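Agarase (Pseudoalteromonas fuliginea, PDB 6XJ9) probably hydrolyses agarose, a galactan of red algal cell walls, as a family 50 glycoside hydrolase of a marine bacterium. Local coordinates at residues A[419-422]-A[423-427]; A[593-596]-A[597-601]; A[372-375]-A[376-379]. One frame throughout, in Å; residues are numbered along the deposited sequence.

Contact 1. Residues A[419-422]-A[423-427]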
ATOM      1  N   GLU A 419     -24.973 -11.051  -5.429  1.00 24.56           N
ATOM      2  CA  GLU A 419     -25.111  -9.893  -6.291  1.00 24.18           C
ATOM      3  C   GLU A 419     -23.905  -8.981  -6.111  1.00 23.30           C
ATOM      4  O   GLU A 419     -23.407  -8.396  -7.069  1.00 23.07           O
ATOM      5  CB  GLU A 419     -26.411  -9.140  -5.981  1.00 24.79           C
ATOM      6  CG  GLU A 419     -27.660  -9.883  -6.434  1.00 27.24           C
ATOM      7  CD  GLU A 419     -28.959  -9.260  -5.936  1.00 29.08           C
ATOM      8  OE1 GLU A 419     -30.039  -9.815  -6.230  1.00 31.50           O
ATOM      9  OE2 GLU A 419     -28.887  -8.228  -5.246  1.00 29.06           O
ATOM     10  N   VAL A 420     -23.465  -8.822  -4.861  1.00 21.82           N
ATOM     11  CA  VAL A 420     -22.347  -7.940  -4.585  1.00 20.58           C
ATOM     12  C   VAL A 420     -21.070  -8.583  -5.139  1.00 20.11           C
ATOM     13  O   VAL A 420     -20.205  -7.902  -5.708  1.00 20.99           O
ATOM     14  CB  VAL A 420     -22.285  -7.601  -3.084  1.00 20.77           C
ATOM     15  CG1 VAL A 420     -20.924  -7.075  -2.646  1.00 20.29           C
ATOM     16  CG2 VAL A 420     -23.383  -6.612  -2.704  1.00 21.80           C
ATOM     17  N   THR A 421     -20.988  -9.911  -5.022  1.00 20.19           N
ATOM     18  CA  THR A 421     -19.859 -10.654  -5.578  1.00 20.16           C
ATOM     19  C   THR A 421     -19.703 -10.399  -7.082  1.00 20.28           C
ATOM     20  O   THR A 421     -18.612 -10.062  -7.530  1.00 19.32           O
ATOM     21  CB  THR A 421     -19.916 -12.142  -5.221  1.00 19.11           C
ATOM     22  OG1 THR A 421     -19.835 -12.248  -3.794  1.00 20.21           O
ATOM     23  CG2 THR A 421     -18.786 -12.936  -5.845  1.00 19.17           C
ATOM     24  N   LEU A 422     -20.782 -10.577  -7.862  1.00 20.60           N
ATOM     25  CA  LEU A 422     -20.730 -10.349  -9.304  1.00 20.00           C
ATOM     26  C   LEU A 422     -20.273  -8.923  -9.603  1.00 19.69           C
ATOM     27  O   LEU A 422     -19.393  -8.714 -10.433  1.00 19.94           O
ATOM     28  CB  LEU A 422     -22.095 -10.641  -9.940  1.00 18.85           C
ATOM     29  CG  LEU A 422     -22.520 -12.110  -9.920  1.00 19.60           C
ATOM     30  CD1 LEU A 422     -23.990 -12.271 -10.289  1.00 18.96           C
ATOM     31  CD2 LEU A 422     -21.634 -12.958 -10.840  1.00 18.95           C
ATOM     32  N   ASP A 423     -20.865  -7.947  -8.900  1.00 20.28           N
ATOM     33  CA  ASP A 423     -20.513  -6.547  -9.080  1.00 19.61           C
ATOM     34  C   ASP A 423     -19.046  -6.297  -8.729  1.00 19.13           C
ATOM     35  O   ASP A 423     -18.366  -5.535  -9.421  1.00 19.98           O
ATOM     36  CB  ASP A 423     -21.493  -5.622  -8.351  1.00 20.67           C
ATOM     37  CG  ASP A 423     -22.866  -5.594  -9.005  1.00 21.93           C
ATOM     38  OD1 ASP A 423     -23.055  -6.309 -10.002  1.00 21.47           O
ATOM     39  OD2 ASP A 423     -23.728  -4.852  -8.517  1.00 21.21           O
ATOM     40  N   ARG A 424     -18.564  -6.920  -7.646  1.00 18.73           N
ATOM     41  CA  ARG A 424     -17.166  -6.775  -7.255  1.00 18.55           C
ATOM     42  C   ARG A 424     -16.258  -7.241  -8.387  1.00 18.87           C
ATOM     43  O   ARG A 424     -15.304  -6.548  -8.734  1.00 19.44           O
ATOM     44  CB  ARG A 424     -16.843  -7.563  -5.980  1.00 18.16           C
ATOM     45  CG  ARG A 424     -17.206  -6.840  -4.693  1.00 18.19           C
ATOM     46  CD  ARG A 424     -17.314  -7.794  -3.514  1.00 19.81           C
ATOM     47  NE  ARG A 424     -17.342  -7.102  -2.228  1.00 20.07           N
ATOM     48  CZ  ARG A 424     -17.382  -7.726  -1.053  1.00 20.60           C
ATOM     49  NH1 ARG A 424     -17.400  -9.046  -1.008  1.00 20.29           N
ATOM     50  NH2 ARG A 424     -17.401  -7.027   0.068  1.00 20.75           N
ATOM     51  N   MET A 425     -16.557  -8.415  -8.955  1.00 18.67           N
ATOM     52  CA  MET A 425     -15.743  -8.932 -10.043  1.00 19.24           C
ATOM     53  C   MET A 425     -15.755  -7.962 -11.226  1.00 19.84           C
ATOM     54  O   MET A 425     -14.713  -7.711 -11.829  1.00 19.93           O
ATOM     55  CB  MET A 425     -16.196 -10.329 -10.483  1.00 19.41           C
ATOM     56  CG  MET A 425     -16.136 -11.358  -9.368  1.00 19.05           C
ATOM     57  SD  MET A 425     -14.541 -11.326  -8.509  1.00 20.78           S
ATOM     58  CE  MET A 425     -15.023 -11.985  -6.914  1.00 19.46           C
ATOM     59  N   ILE A 426     -16.928  -7.389 -11.535  1.00 21.13           N
ATOM     60  CA  ILE A 426     -17.009  -6.402 -12.602  1.00 22.16           C
ATOM     61  C   ILE A 426     -16.098  -5.230 -12.244  1.00 21.96           C
ATOM     62  O   ILE A 426     -15.286  -4.805 -13.065  1.00 23.13           O
ATOM     63  CB  ILE A 426     -18.459  -5.894 -12.828  1.00 22.89           C
ATOM     64  CG1 ILE A 426     -19.461  -6.982 -13.237  1.00 23.95           C
ATOM     65  CG2 ILE A 426     -18.470  -4.701 -13.779  1.00 22.15           C
ATOM     66  CD1 ILE A 426     -19.089  -7.767 -14.472  1.00 26.15           C
ATOM     67  N   THR A 427     -16.256  -4.704 -11.021  1.00 22.05           N
ATOM     68  CA  THR A 427     -15.609  -3.459 -10.633  1.00 22.27           C
ATOM     69  C   THR A 427     -14.093  -3.657 -10.586  1.00 22.95           C
ATOM     70  O   THR A 427     -13.326  -2.767 -10.955  1.00 23.17           O
ATOM     71  CB  THR A 427     -16.122  -2.972  -9.271  1.00 22.22           C
ATOM     72  OG1 THR A 427     -17.547  -3.008  -9.268  1.00 23.04           O
ATOM     73  CG2 THR A 427     -15.654  -1.577  -8.919  1.00 24.43           C
TER
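The carbonyl oxygen of Val420 accepts the backbone N of Arg424 at 2.7 Å, the shortest of four i to i+4 bonds between the two segments. The extended arginine chain crosses the valine at a slant: Arg424 CG lies 3.3 Å from Val420 O, and Val420 CG1 then sits over one face of the guanidinium, toward its rim, 3.6 Å from Arg424 NE. The methyl reaches this place because it is anti to the valine's backbone N (chi1 161°). These residues occupy helix 413-428, which probably belongs to the catalytic module, a (β/α)8 barrel in GH50 enzymes. The buried arginine is held by ion pairs of NE with Glu251 and of NH1 with Asp741, and Tyr717 OH bonds to both Arg424 NH1 and Thr421 OG1, the latter also bonding to Trp417 O. One residue further on, Met425 CE lies beside Thr421 CG2 at 4.0 Å, the two side chains pointing the same way. On the more open side, Asp423 OD1 pairs with Lys446, while Asp423 O receives both the N of Thr427 and, at 2.7 Å from above the carbonyl plane, Thr427 OG1.

Contact 2. Residues A[593-596]-A[597-601]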
ATOM      1  N   ALA A 593       0.851 -44.153 -21.153  1.00 21.04           N
ATOM      2  CA  ALA A 593      -0.307 -44.956 -21.510  1.00 20.27           C
ATOM      3  C   ALA A 593      -1.406 -44.804 -20.456  1.00 19.64           C
ATOM      4  O   ALA A 593      -2.591 -44.712 -20.783  1.00 18.63           O
ATOM      5  CB  ALA A 593       0.092 -46.413 -21.686  1.00 19.07           C
ATOM      6  N   TYR A 594      -0.998 -44.808 -19.186  1.00 19.40           N
ATOM      7  CA  TYR A 594      -1.922 -44.601 -18.083  1.00 19.47           C
ATOM      8  C   TYR A 594      -2.610 -43.250 -18.250  1.00 18.01           C
ATOM      9  O   TYR A 594      -3.835 -43.176 -18.290  1.00 20.14           O
ATOM     10  CB  TYR A 594      -1.231 -44.781 -16.721  1.00 19.06           C
ATOM     11  CG  TYR A 594      -2.105 -44.419 -15.545  1.00 18.78           C
ATOM     12  CD1 TYR A 594      -2.929 -45.367 -14.960  1.00 18.75           C
ATOM     13  CD2 TYR A 594      -2.135 -43.122 -15.044  1.00 19.82           C
ATOM     14  CE1 TYR A 594      -3.771 -45.045 -13.910  1.00 18.83           C
ATOM     15  CE2 TYR A 594      -2.966 -42.782 -13.986  1.00 18.14           C
ATOM     16  CZ  TYR A 594      -3.773 -43.752 -13.411  1.00 18.39           C
ATOM     17  OH  TYR A 594      -4.601 -43.433 -12.378  1.00 17.50           O
ATOM     18  N   ALA A 595      -1.816 -42.183 -18.356  1.00 18.18           N
ATOM     19  CA  ALA A 595      -2.357 -40.832 -18.421  1.00 18.29           C
ATOM     20  C   ALA A 595      -3.176 -40.635 -19.701  1.00 18.43           C
ATOM     21  O   ALA A 595      -4.185 -39.929 -19.709  1.00 16.95           O
ATOM     22  CB  ALA A 595      -1.234 -39.825 -18.333  1.00 18.69           C
ATOM     23  N   ASP A 596      -2.746 -41.287 -20.787  1.00 18.22           N
ATOM     24  CA  ASP A 596      -3.455 -41.169 -22.052  1.00 19.06           C
ATOM     25  C   ASP A 596      -4.894 -41.679 -21.925  1.00 18.52           C
ATOM     26  O   ASP A 596      -5.826 -41.069 -22.457  1.00 18.48           O
ATOM     27  CB  ASP A 596      -2.700 -41.879 -23.175  1.00 20.72           C
ATOM     28  CG  ASP A 596      -3.510 -41.907 -24.451  1.00 22.40           C
ATOM     29  OD1 ASP A 596      -3.430 -40.937 -25.215  1.00 22.83           O
ATOM     30  OD2 ASP A 596      -4.234 -42.884 -24.641  1.00 25.98           O
ATOM     31  N   LYS A 597      -5.065 -42.810 -21.233  1.00 18.07           N
ATOM     32  CA  LYS A 597      -6.379 -43.400 -21.033  1.00 18.11           C
ATOM     33  C   LYS A 597      -7.184 -42.522 -20.076  1.00 17.86           C
ATOM     34  O   LYS A 597      -8.376 -42.295 -20.293  1.00 18.03           O
ATOM     35  CB  LYS A 597      -6.253 -44.865 -20.599  1.00 19.39           C
ATOM     36  CG  LYS A 597      -7.562 -45.607 -20.323  1.00 19.00           C
ATOM     37  CD  LYS A 597      -8.405 -45.880 -21.562  1.00 19.90           C
ATOM     38  CE  LYS A 597      -9.593 -46.793 -21.297  1.00 20.21           C
ATOM     39  NZ  LYS A 597     -10.538 -46.803 -22.444  1.00 21.55           N
ATOM     40  N   TYR A 598      -6.526 -41.993 -19.037  1.00 16.96           N
ATOM     41  CA  TYR A 598      -7.222 -41.070 -18.149  1.00 16.97           C
ATOM     42  C   TYR A 598      -7.851 -39.943 -18.957  1.00 16.75           C
ATOM     43  O   TYR A 598      -9.053 -39.686 -18.837  1.00 17.82           O
ATOM     44  CB  TYR A 598      -6.339 -40.458 -17.054  1.00 15.78           C
ATOM     45  CG  TYR A 598      -7.037 -39.357 -16.284  1.00 16.44           C
ATOM     46  CD1 TYR A 598      -7.987 -39.665 -15.322  1.00 16.70           C
ATOM     47  CD2 TYR A 598      -6.781 -38.015 -16.518  1.00 15.73           C
ATOM     48  CE1 TYR A 598      -8.654 -38.683 -14.609  1.00 16.78           C
ATOM     49  CE2 TYR A 598      -7.439 -37.016 -15.807  1.00 15.93           C
ATOM     50  CZ  TYR A 598      -8.375 -37.353 -14.845  1.00 16.90           C
ATOM     51  OH  TYR A 598      -9.056 -36.399 -14.134  1.00 18.01           O
ATOM     52  N   PHE A 599      -7.015 -39.243 -19.736  1.00 16.22           N
ATOM     53  CA  PHE A 599      -7.469 -38.053 -20.439  1.00 16.84           C
ATOM     54  C   PHE A 599      -8.437 -38.398 -21.565  1.00 17.21           C
ATOM     55  O   PHE A 599      -9.314 -37.598 -21.876  1.00 16.81           O
ATOM     56  CB  PHE A 599      -6.287 -37.180 -20.870  1.00 16.42           C
ATOM     57  CG  PHE A 599      -5.678 -36.455 -19.697  1.00 16.59           C
ATOM     58  CD1 PHE A 599      -6.322 -35.358 -19.140  1.00 16.33           C
ATOM     59  CD2 PHE A 599      -4.488 -36.892 -19.121  1.00 16.71           C
ATOM     60  CE1 PHE A 599      -5.790 -34.704 -18.037  1.00 16.86           C
ATOM     61  CE2 PHE A 599      -3.953 -36.229 -18.026  1.00 16.26           C
ATOM     62  CZ  PHE A 599      -4.608 -35.146 -17.478  1.00 16.10           C
ATOM     63  N   SER A 600      -8.259 -39.578 -22.168  1.00 16.77           N
ATOM     64  CA  SER A 600      -9.125 -40.021 -23.245  1.00 17.44           C
ATOM     65  C   SER A 600     -10.541 -40.227 -22.714  1.00 18.39           C
ATOM     66  O   SER A 600     -11.505 -39.833 -23.366  1.00 17.58           O
ATOM     67  CB  SER A 600      -8.579 -41.285 -23.856  1.00 19.78           C
ATOM     68  OG  SER A 600      -9.447 -41.741 -24.874  1.00 23.37           O
ATOM     69  N   VAL A 601     -10.640 -40.855 -21.529  1.00 16.66           N
ATOM     70  CA  VAL A 601     -11.924 -41.124 -20.909  1.00 17.25           C
ATOM     71  C   VAL A 601     -12.590 -39.794 -20.560  1.00 17.88           C
ATOM     72  O   VAL A 601     -13.766 -39.580 -20.872  1.00 20.09           O
ATOM     73  CB  VAL A 601     -11.790 -42.069 -19.693  1.00 16.90           C
ATOM     74  CG1 VAL A 601     -13.031 -42.062 -18.830  1.00 17.22           C
ATOM     75  CG2 VAL A 601     -11.477 -43.495 -20.136  1.00 17.89           C
TER
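Phe599 turns the edge of its ring back over the preceding turn, where CD2 comes 3.1 Å from the carbonyl oxygen of Ala595, an oxygen lying close to the ring plane. The same oxygen accepts the backbone N of Phe599 at 2.9 Å, so one carbonyl meets both the amide and the aromatic edge of a single residue. That bond is one of four in a row, the backbone N atoms of Lys597, Tyr598, Phe599 and Ser600 each bonding to the carbonyl four residues back. The ring is carried to Ala595 by a first torsion of -74°, which sets CG beside its own backbone N; Phe599 CD2 also reaches Ala595 CB, a loose apolar contact at 4.5 Å. Tyr598 has the other choice, with CG anti to the backbone N (chi1 172°), and the two successive rings consequently meet at a steep angle: Tyr598 CD2 stands 3.4 Å above the plane of the Phe599 ring, over its centre, while Phe599 CD2 lies in the plane of the tyrosine ring. The phenols of Tyr594 and Tyr598 are tied down at their ends, Tyr594 OH to the carbonyl of Pro473 and Tyr598 OH to Asp507. Asp596 OD2 lies 3.5 Å from Lys597 N, while OD1 bonds to Tyr636 OH. One turn on, Ser600 CB lies 3.1 Å from Asp596 O. All of this belongs to the long helix 584-609, whose Ala595 and Phe599 pack on Val629, Ala632 and Ser633 of helix 627-634. Val601 rests on helix 478-495, Ala593 and Tyr594 touch helix 537-550, and Tyr598 meets Phe512, in the loop after strand 501-506, edge-to-face.

Contact 3. Residues A[372-375]-A[376-379]; sequences DTLG and KHFG
Lys376 curls its side chain back over the carbonyl of Thr373, and nearly every atom of it stays near that oxygen. CB of Lys376 starts 3.7 Å from Thr373 O. CG, held between the backbone N and the carbonyl carbon of the lysine (chi1 68°), comes within 3.3 Å of the same oxygen and at the same time covers one face of the neighbouring His377 ring, toward its rim. CD and CE then swing around at a wider distance, two successive bends folding the chain on itself, until NZ bonds to Thr373 O at 3.0 Å from above the carbonyl plane. Lys376 NZ also lies 3.7 Å from Thr373 CG2, the two side chains running side by side, and its charge is met by Glu403. The backbone beneath is a short 3-10 turn that leads into strand 378-381, an outermost strand, within this chain, of a four-stranded antiparallel sheet. The three i to i+3 bonds across the segments are weak, including that of Lys376 N to Thr373 O, while Gly375 N to Asp372 O, at 2.9 Å, is sound. Glu403, on helix 397-406, uses its other oxygen for His377 NE2, and so joins two consecutive side chains of the turn. The imidazole is bordered in its plane by Leu374, whose CD2 is 4.0 Å from His377 CD2. Where the strand begins, Phe378 brings its ring edge to Gly375, with CD2 3.4 Å from Gly375 O near the ring plane, and the phenyl stacks on Tyr370 and meets Tyr395 with the ring planes inclined at about 60°.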
ATOM      1  N   ASP A 372     -30.202 -18.933  18.517  1.00 35.59           N
ATOM      2  CA  ASP A 372     -29.906 -17.600  18.005  1.00 37.64           C
ATOM      3  C   ASP A 372     -30.105 -17.579  16.491  1.00 35.45           C
ATOM      4  O   ASP A 372     -29.973 -18.610  15.841  1.00 34.78           O
ATOM      5  CB  ASP A 372     -28.479 -17.153  18.345  1.00 38.94           C
ATOM      6  CG  ASP A 372     -28.215 -17.016  19.835  1.00 41.48           C
ATOM      7  OD1 ASP A 372     -29.177 -17.142  20.611  1.00 45.34           O
ATOM      8  OD2 ASP A 372     -27.049 -16.786  20.208  1.00 40.95           O
ATOM      9  N   THR A 373     -30.399 -16.391  15.946  1.00 34.51           N
ATOM     10  CA  THR A 373     -30.427 -16.166  14.507  1.00 34.74           C
ATOM     11  C   THR A 373     -29.137 -16.683  13.870  1.00 34.10           C
ATOM     12  O   THR A 373     -29.189 -17.473  12.925  1.00 33.29           O
ATOM     13  CB  THR A 373     -30.704 -14.691  14.183  1.00 36.41           C
ATOM     14  OG1 THR A 373     -32.094 -14.484  14.418  1.00 40.36           O
ATOM     15  CG2 THR A 373     -30.392 -14.304  12.753  1.00 35.26           C
ATOM     16  N   LEU A 374     -27.993 -16.267  14.436  1.00 32.45           N
ATOM     17  CA  LEU A 374     -26.676 -16.580  13.900  1.00 32.14           C
ATOM     18  C   LEU A 374     -26.282 -18.018  14.234  1.00 31.94           C
ATOM     19  O   LEU A 374     -25.193 -18.473  13.870  1.00 33.61           O
ATOM     20  CB  LEU A 374     -25.660 -15.571  14.444  1.00 30.26           C
ATOM     21  CG  LEU A 374     -25.858 -14.121  13.985  1.00 31.28           C
ATOM     22  CD1 LEU A 374     -24.823 -13.209  14.621  1.00 30.25           C
ATOM     23  CD2 LEU A 374     -25.823 -13.991  12.467  1.00 31.09           C
ATOM     24  N   GLY A 375     -27.189 -18.729  14.914  1.00 30.65           N
ATOM     25  CA  GLY A 375     -27.024 -20.143  15.206  1.00 29.47           C
ATOM     26  C   GLY A 375     -27.160 -21.017  13.961  1.00 29.16           C
ATOM     27  O   GLY A 375     -26.852 -22.208  14.000  1.00 29.94           O
ATOM     28  N   LYS A 376     -27.625 -20.423  12.856  1.00 26.59           N
ATOM     29  CA  LYS A 376     -27.823 -21.170  11.626  1.00 27.82           C
ATOM     30  C   LYS A 376     -26.479 -21.405  10.931  1.00 27.71           C
ATOM     31  O   LYS A 376     -26.396 -22.216  10.015  1.00 27.79           O
ATOM     32  CB  LYS A 376     -28.859 -20.479  10.733  1.00 28.04           C
ATOM     33  CG  LYS A 376     -28.442 -19.141  10.142  1.00 29.49           C
ATOM     34  CD  LYS A 376     -29.340 -18.666   9.000  1.00 31.72           C
ATOM     35  CE  LYS A 376     -30.716 -18.217   9.449  1.00 29.48           C
ATOM     36  NZ  LYS A 376     -30.643 -17.021  10.322  1.00 30.91           N
ATOM     37  N   HIS A 377     -25.427 -20.716  11.397  1.00 26.50           N
ATOM     38  CA  HIS A 377     -24.103 -20.838  10.805  1.00 26.83           C
ATOM     39  C   HIS A 377     -23.288 -21.968  11.424  1.00 25.90           C
ATOM     40  O   HIS A 377     -22.134 -22.154  11.054  1.00 27.20           O
ATOM     41  CB  HIS A 377     -23.402 -19.476  10.742  1.00 27.32           C
ATOM     42  CG  HIS A 377     -24.281 -18.477  10.072  1.00 26.88           C
ATOM     43  ND1 HIS A 377     -24.710 -18.649   8.774  1.00 25.82           N
ATOM     44  CD2 HIS A 377     -24.897 -17.371  10.542  1.00 26.86           C
ATOM     45  CE1 HIS A 377     -25.511 -17.657   8.451  1.00 28.77           C
ATOM     46  NE2 HIS A 377     -25.650 -16.861   9.525  1.00 27.07           N
ATOM     47  N   PHE A 378     -23.888 -22.726  12.350  1.00 25.89           N
ATOM     48  CA  PHE A 378     -23.288 -23.984  12.764  1.00 26.73           C
ATOM     49  C   PHE A 378     -23.418 -24.997  11.628  1.00 26.96           C
ATOM     50  O   PHE A 378     -24.407 -25.003  10.898  1.00 28.44           O
ATOM     51  CB  PHE A 378     -23.926 -24.540  14.046  1.00 27.79           C
ATOM     52  CG  PHE A 378     -23.485 -23.896  15.340  1.00 26.58           C
ATOM     53  CD1 PHE A 378     -22.211 -24.111  15.850  1.00 25.90           C
ATOM     54  CD2 PHE A 378     -24.354 -23.092  16.065  1.00 25.74           C
ATOM     55  CE1 PHE A 378     -21.805 -23.512  17.036  1.00 24.67           C
ATOM     56  CE2 PHE A 378     -23.947 -22.496  17.251  1.00 25.22           C
ATOM     57  CZ  PHE A 378     -22.675 -22.703  17.734  1.00 24.77           C
ATOM     58  N   GLY A 379     -22.392 -25.838  11.486  1.00 27.49           N
ATOM     59  CA  GLY A 379     -22.413 -26.945  10.544  1.00 26.93           C
ATOM     60  C   GLY A 379     -21.785 -28.179  11.179  1.00 27.97           C
ATOM     61  O   GLY A 379     -21.685 -28.255  12.400  1.00 26.65           O
TER

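From the N terminus, the chain first builds the sheet-rich region that includes the CBM-like domain, then reaches contact 3, where a 3-10 turn delivers it into strand 378-381. Contact 1 follows on helix 413-428, and contact 2 much later on helix 584-609. Each is local, joining consecutive turns of a helix or a 3-10 turn, and none closes a long loop, nests or crosses. Contacts 3 and 1 do not touch, their nearest atoms lying about 15 Å apart, yet helix 397-406 serves both, through Glu403 and through Lys405 and Tyr406 respectively. Contact 2, its centre about 38 Å from that of contact 1, ties helix 584-609 to helices 627-634, 478-495 and 537-550.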